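Local coordinates for LysM domain protein (Mycobacterium smegmatis, PDB 4OIT) that binds mannose as a bacterial lectin of the beta-prism II fold, assembling into a domain-swapped dimer, at residues Thr46-Arg55 with Val65-Val73. Numbering follows the deposited sequence.
With BMA (beta-D-mannopyranose), chain I; MAN (alpha-D-mannopyranose), chain F.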
ATOM      1  N   THR B  46       9.415 -12.924  11.689  1.00 23.96           N
ATOM      2  CA  THR B  46       8.133 -12.302  12.039  1.00 23.19           C
ATOM      3  C   THR B  46       6.930 -13.151  11.618  1.00 22.79           C
ATOM      4  O   THR B  46       5.794 -12.848  11.991  1.00 22.78           O
ATOM      5  CB  THR B  46       7.987 -10.923  11.371  1.00 22.87           C
ATOM      6  OG1 THR B  46       8.235 -11.046   9.964  1.00 22.37           O
ATOM      7  CG2 THR B  46       8.960  -9.926  11.979  1.00 22.63           C
ATOM      8  N   GLY B  47       7.179 -14.191  10.826  1.00 22.36           N
ATOM      9  CA  GLY B  47       6.126 -15.093  10.369  1.00 22.11           C
ATOM     10  C   GLY B  47       5.124 -14.412   9.458  1.00 21.81           C
ATOM     11  O   GLY B  47       3.958 -14.794   9.418  1.00 22.15           O
ATOM     12  N   THR B  48       5.588 -13.410   8.717  1.00 21.69           N
ATOM     13  CA  THR B  48       4.723 -12.612   7.845  1.00 21.50           C
ATOM     14  C   THR B  48       4.794 -13.066   6.385  1.00 21.70           C
ATOM     15  O   THR B  48       4.403 -12.328   5.479  1.00 21.67           O
ATOM     16  CB  THR B  48       5.069 -11.112   7.947  1.00 21.25           C
ATOM     17  OG1 THR B  48       6.484 -10.929   7.789  1.00 20.95           O
ATOM     18  CG2 THR B  48       4.638 -10.562   9.295  1.00 20.97           C
ATOM     19  N   ASN B  49       5.295 -14.282   6.165  1.00 22.02           N
ATOM     20  CA  ASN B  49       5.310 -14.896   4.832  1.00 22.27           C
ATOM     21  C   ASN B  49       3.913 -15.018   4.227  1.00 22.14           C
ATOM     22  O   ASN B  49       3.028 -15.633   4.818  1.00 22.69           O
ATOM     23  CB  ASN B  49       5.983 -16.277   4.861  1.00 22.52           C
ATOM     24  CG  ASN B  49       5.497 -17.148   6.006  1.00 22.63           C
ATOM     25  OD1 ASN B  49       5.495 -16.723   7.163  1.00 22.71           O
ATOM     26  ND2 ASN B  49       5.101 -18.377   5.694  1.00 22.70           N
ATOM     27  N   GLY B  50       3.731 -14.431   3.047  1.00 22.21           N
ATOM     28  CA  GLY B  50       2.435 -14.420   2.358  1.00 22.28           C
ATOM     29  C   GLY B  50       1.545 -13.231   2.694  1.00 22.64           C
ATOM     30  O   GLY B  50       0.402 -13.165   2.240  1.00 22.46           O
ATOM     31  N   GLN B  51       2.069 -12.279   3.465  1.00 23.18           N
ATOM     32  CA  GLN B  51       1.279 -11.126   3.922  1.00 23.77           C
ATOM     33  C   GLN B  51       1.634  -9.818   3.197  1.00 24.32           C
ATOM     34  O   GLN B  51       1.309  -8.733   3.678  1.00 24.92           O
ATOM     35  CB  GLN B  51       1.429 -10.950   5.436  1.00 23.51           C
ATOM     36  CG  GLN B  51       1.111 -12.205   6.233  1.00 23.36           C
ATOM     37  CD  GLN B  51       1.115 -11.977   7.735  1.00 23.31           C
ATOM     38  OE1 GLN B  51       1.142 -10.841   8.207  1.00 23.24           O
ATOM     39  NE2 GLN B  51       1.087 -13.066   8.494  1.00 23.54           N
ATOM     40  N   ASP B  52       2.301  -9.933   2.050  1.00 25.11           N
ATOM     41  CA  ASP B  52       2.563  -8.796   1.150  1.00 25.71           C
ATOM     42  C   ASP B  52       3.375  -7.648   1.766  1.00 26.15           C
ATOM     43  O   ASP B  52       3.243  -6.496   1.342  1.00 26.00           O
ATOM     44  CB  ASP B  52       1.242  -8.239   0.602  1.00 26.01           C
ATOM     45  CG  ASP B  52       0.395  -9.299  -0.063  1.00 26.32           C
ATOM     46  OD1 ASP B  52       0.925 -10.024  -0.932  1.00 26.78           O
ATOM     47  OD2 ASP B  52      -0.802  -9.400   0.277  1.00 26.32           O
ATOM     48  N   VAL B  53       4.216  -7.959   2.748  1.00 26.36           N
ATOM     49  CA  VAL B  53       5.060  -6.946   3.376  1.00 26.44           C
ATOM     50  C   VAL B  53       6.114  -6.505   2.363  1.00 26.54           C
ATOM     51  O   VAL B  53       6.824  -7.340   1.808  1.00 26.76           O
ATOM     52  CB  VAL B  53       5.743  -7.476   4.655  1.00 26.27           C
ATOM     53  CG1 VAL B  53       6.701  -6.444   5.237  1.00 26.07           C
ATOM     54  CG2 VAL B  53       4.700  -7.862   5.693  1.00 26.34           C
ATOM     55  N   VAL B  54       6.200  -5.198   2.120  1.00 26.88           N
ATOM     56  CA  VAL B  54       7.162  -4.647   1.148  1.00 27.07           C
ATOM     57  C   VAL B  54       8.226  -3.729   1.754  1.00 27.21           C
ATOM     58  O   VAL B  54       9.206  -3.395   1.088  1.00 27.25           O
ATOM     59  CB  VAL B  54       6.460  -3.908  -0.013  1.00 27.27           C
ATOM     60  CG1 VAL B  54       5.632  -4.890  -0.827  1.00 27.45           C
ATOM     61  CG2 VAL B  54       5.609  -2.745   0.491  1.00 27.26           C
ATOM     62  N   ARG B  55       8.030  -3.309   2.999  1.00 27.59           N
ATOM     63  CA  ARG B  55       9.072  -2.589   3.727  1.00 27.66           C
ATOM     64  C   ARG B  55       8.950  -2.794   5.229  1.00 27.28           C
ATOM     65  O   ARG B  55       7.882  -3.138   5.740  1.00 27.16           O
ATOM     66  CB  ARG B  55       9.059  -1.093   3.388  1.00 28.07           C
ATOM     67  CG  ARG B  55       7.904  -0.302   3.983  1.00 28.52           C
ATOM     68  CD  ARG B  55       8.059   1.183   3.689  1.00 29.00           C
ATOM     69  NE  ARG B  55       6.948   1.970   4.225  1.00 29.19           N
ATOM     70  CZ  ARG B  55       5.731   2.037   3.686  1.00 29.15           C
ATOM     71  NH1 ARG B  55       5.431   1.357   2.582  1.00 28.91           N
ATOM     72  NH2 ARG B  55       4.802   2.789   4.263  1.00 29.38           N
ATOM     73  N   VAL B  65       8.054  -1.162  12.287  1.00 21.84           N
ATOM     74  CA  VAL B  65       6.802  -1.636  11.702  1.00 21.80           C
ATOM     75  C   VAL B  65       6.996  -2.249  10.317  1.00 21.94           C
ATOM     76  O   VAL B  65       7.626  -1.649   9.451  1.00 21.80           O
ATOM     77  CB  VAL B  65       5.799  -0.473  11.550  1.00 21.82           C
ATOM     78  CG1 VAL B  65       4.493  -0.953  10.936  1.00 21.87           C
ATOM     79  CG2 VAL B  65       5.534   0.195  12.891  1.00 21.96           C
ATOM     80  N   LEU B  66       6.432  -3.437  10.119  1.00 22.09           N
ATOM     81  CA  LEU B  66       6.341  -4.047   8.795  1.00 22.20           C
ATOM     82  C   LEU B  66       5.057  -3.571   8.126  1.00 22.25           C
ATOM     83  O   LEU B  66       3.970  -3.747   8.677  1.00 22.56           O
ATOM     84  CB  LEU B  66       6.340  -5.578   8.886  1.00 22.35           C
ATOM     85  CG  LEU B  66       7.703  -6.275   8.882  1.00 22.51           C
ATOM     86  CD1 LEU B  66       8.578  -5.811  10.036  1.00 22.69           C
ATOM     87  CD2 LEU B  66       7.514  -7.782   8.929  1.00 22.47           C
ATOM     88  N   TYR B  67       5.186  -2.971   6.944  1.00 21.94           N
ATOM     89  CA  TYR B  67       4.029  -2.497   6.183  1.00 21.74           C
ATOM     90  C   TYR B  67       3.809  -3.339   4.939  1.00 21.91           C
ATOM     91  O   TYR B  67       4.760  -3.840   4.342  1.00 21.90           O
ATOM     92  CB  TYR B  67       4.212  -1.040   5.760  1.00 21.50           C
ATOM     93  CG  TYR B  67       3.955  -0.043   6.860  1.00 21.14           C
ATOM     94  CD1 TYR B  67       2.662   0.348   7.183  1.00 21.07           C
ATOM     95  CD2 TYR B  67       5.008   0.517   7.568  1.00 21.09           C
ATOM     96  CE1 TYR B  67       2.423   1.269   8.188  1.00 21.03           C
ATOM     97  CE2 TYR B  67       4.781   1.437   8.573  1.00 20.99           C
ATOM     98  CZ  TYR B  67       3.490   1.810   8.879  1.00 21.11           C
ATOM     99  OH  TYR B  67       3.263   2.723   9.877  1.00 21.36           O
ATOM    100  N   THR B  68       2.547  -3.478   4.550  1.00 22.27           N
ATOM    101  CA  THR B  68       2.193  -4.174   3.320  1.00 22.61           C
ATOM    102  C   THR B  68       2.237  -3.197   2.162  1.00 23.07           C
ATOM    103  O   THR B  68       2.317  -1.983   2.360  1.00 22.86           O
ATOM    104  CB  THR B  68       0.780  -4.786   3.369  1.00 22.62           C
ATOM    105  OG1 THR B  68      -0.203  -3.743   3.330  1.00 22.57           O
ATOM    106  CG2 THR B  68       0.591  -5.632   4.623  1.00 22.57           C
ATOM    107  N   ALA B  69       2.187  -3.739   0.953  1.00 23.90           N
ATOM    108  CA  ALA B  69       2.041  -2.916  -0.240  1.00 24.69           C
ATOM    109  C   ALA B  69       0.580  -2.548  -0.400  1.00 25.40           C
ATOM    110  O   ALA B  69      -0.303  -3.186   0.181  1.00 25.65           O
ATOM    111  CB  ALA B  69       2.518  -3.658  -1.473  1.00 24.83           C
ATOM    112  N   GLU B  70       0.328  -1.514  -1.189  1.00 26.14           N
ATOM    113  CA  GLU B  70      -1.026  -1.201  -1.609  1.00 26.91           C
ATOM    114  C   GLU B  70      -1.422  -2.264  -2.618  1.00 26.67           C
ATOM    115  O   GLU B  70      -0.764  -2.423  -3.646  1.00 26.95           O
ATOM    116  CB  GLU B  70      -1.098   0.193  -2.226  1.00 27.80           C
ATOM    117  CG  GLU B  70      -0.769   1.299  -1.236  1.00 28.76           C
ATOM    118  CD  GLU B  70      -0.793   2.678  -1.861  1.00 29.80           C
ATOM    119  OE1 GLU B  70      -0.297   2.837  -2.998  1.00 30.05           O
ATOM    120  OE2 GLU B  70      -1.314   3.614  -1.212  1.00 30.95           O
ATOM    121  N   LYS B  71      -2.470  -3.013  -2.296  1.00 26.48           N
ATOM    122  CA  LYS B  71      -2.911  -4.134  -3.122  1.00 26.37           C
ATOM    123  C   LYS B  71      -4.002  -3.684  -4.091  1.00 25.92           C
ATOM    124  O   LYS B  71      -4.973  -3.047  -3.675  1.00 25.52           O
ATOM    125  CB  LYS B  71      -3.444  -5.273  -2.245  1.00 26.86           C
ATOM    126  CG  LYS B  71      -2.505  -5.692  -1.123  1.00 27.33           C
ATOM    127  CD  LYS B  71      -3.169  -6.669  -0.162  1.00 27.76           C
ATOM    128  CE  LYS B  71      -2.400  -6.765   1.152  1.00 28.27           C
ATOM    129  NZ  LYS B  71      -2.915  -7.839   2.049  1.00 28.32           N
ATOM    130  N   PRO B  72      -3.851  -4.014  -5.388  1.00 25.26           N
ATOM    131  CA  PRO B  72      -4.920  -3.734  -6.332  1.00 24.83           C
ATOM    132  C   PRO B  72      -6.061  -4.731  -6.153  1.00 24.15           C
ATOM    133  O   PRO B  72      -5.838  -5.936  -6.241  1.00 24.38           O
ATOM    134  CB  PRO B  72      -4.242  -3.914  -7.691  1.00 25.09           C
ATOM    135  CG  PRO B  72      -3.167  -4.914  -7.445  1.00 25.26           C
ATOM    136  CD  PRO B  72      -2.713  -4.702  -6.027  1.00 25.30           C
ATOM    137  N   VAL B  73      -7.260  -4.222  -5.889  1.00 23.19           N
ATOM    138  CA  VAL B  73      -8.445  -5.069  -5.660  1.00 22.63           C
ATOM    139  C   VAL B  73      -9.504  -4.964  -6.766  1.00 22.21           C
ATOM    140  O   VAL B  73     -10.401  -5.800  -6.850  1.00 22.22           O
ATOM    141  CB  VAL B  73      -9.093  -4.789  -4.287  1.00 22.61           C
ATOM    142  CG1 VAL B  73      -8.136  -5.179  -3.167  1.00 22.61           C
ATOM    143  CG2 VAL B  73      -9.533  -3.334  -4.154  1.00 22.50           C
TER
HETATM  144  C1  BMA I 202       1.016   3.134  15.454  1.00 38.68           C
HETATM  145  C2  BMA I 202       1.905   4.129  14.693  1.00 38.53           C
HETATM  146  C3  BMA I 202       1.749   3.813  13.213  1.00 38.62           C
HETATM  147  C4  BMA I 202       1.897   2.325  12.893  1.00 38.82           C
HETATM  148  C5  BMA I 202       1.100   1.364  13.786  1.00 38.89           C
HETATM  149  C6  BMA I 202       1.840   0.034  13.734  1.00 38.92           C
HETATM  150  O1  BMA I 202       0.974   3.208  16.911  1.00 38.95           O
HETATM  151  O2  BMA I 202       3.294   3.992  15.096  1.00 37.68           O
HETATM  152  O3  BMA I 202       2.717   4.551  12.445  1.00 38.59           O
HETATM  153  O4  BMA I 202       1.439   2.102  11.545  1.00 38.92           O
HETATM  154  O5  BMA I 202       0.949   1.720  15.172  1.00 38.85           O
HETATM  155  O6  BMA I 202       0.920  -1.042  13.933  1.00 39.52           O
HETATM  156  C1  MAN F 202      -0.647  -3.947 -13.784  1.00 30.76           C
HETATM  157  C2  MAN F 202      -0.076  -2.552 -13.517  1.00 30.55           C
HETATM  158  C3  MAN F 202      -0.133  -2.275 -12.015  1.00 30.38           C
HETATM  159  C4  MAN F 202      -1.506  -2.598 -11.435  1.00 30.52           C
HETATM  160  C5  MAN F 202      -1.913  -4.018 -11.840  1.00 30.73           C
HETATM  161  C6  MAN F 202      -3.281  -4.374 -11.284  1.00 30.70           C
HETATM  162  O1  MAN F 202       0.446  -4.866 -13.566  1.00 30.90           O
HETATM  163  O2  MAN F 202      -0.883  -1.609 -14.185  1.00 30.36           O
HETATM  164  O3  MAN F 202       0.168  -0.925 -11.739  1.00 30.19           O
HETATM  165  O4  MAN F 202      -1.453  -2.485 -10.030  1.00 30.34           O
HETATM  166  O5  MAN F 202      -1.979  -4.101 -13.290  1.00 30.89           O
HETATM  167  O6  MAN F 202      -3.264  -5.753 -10.994  1.00 31.44           O
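Arg55 lies over one face of the Tyr67 ring, its guanidinium plane only 15° from the ring plane and NH2 3.9 Å from Tyr67 CG, shifted toward the rim. A chain extended from CG to NE carries the flat group there, while chi1 of 73° sets CG between the backbone N and carbonyl carbon; a long, flat cation suits this place because it can lie nearly parallel over an aromatic face. Val65 CG1 sits against the opposite face, so the ring is held between a charge and a methyl. Tyr67 OH accepts a hydrogen bond from O4 of beta-D-mannopyranose at 2.5 Å and a longer one from O3, and is also hydrogen-bonded to Gln59 OE1.

The backbones of the two segments are joined by three hydrogen bonds. Tyr67 N gives a nearly straight bond to Arg55 O (164° at the hydrogen), Val54 N donates to Tyr67 O, and Ala69 N to Asp52 O at 3.0 Å. Because Val54 and Arg55 both face Tyr67, the pairing forms a classic beta bulge.

Away from the sugar, Leu66 CD2 meets the hydroxyls of Thr46 and Thr48, 3.5 Å from each OG1. Thr46 OG1 donates to Thr48 OG1 at 2.8 Å; Thr46 OG1 also pairs with Leu34 N and Thr48 OG1 with Gly32 O, so their polarity is spent beside the leucine methyl. Val53 CG1 packs on Leu66 CB at 3.8 Å, branched aliphatic chains filling a buried spot. Beyond the end of strand 65-68, Lys71 crosses Asp52 at about a right angle, its extended chain bringing NZ to OD2 in a weak salt bridge.

The backbone bonds and the Arg55-Tyr67 stack belong to a bulged beta hairpin of the beta-prism II fold, against which loop 46-52 packs and whose strand 65-68 presents Tyr67 to the mannose pocket.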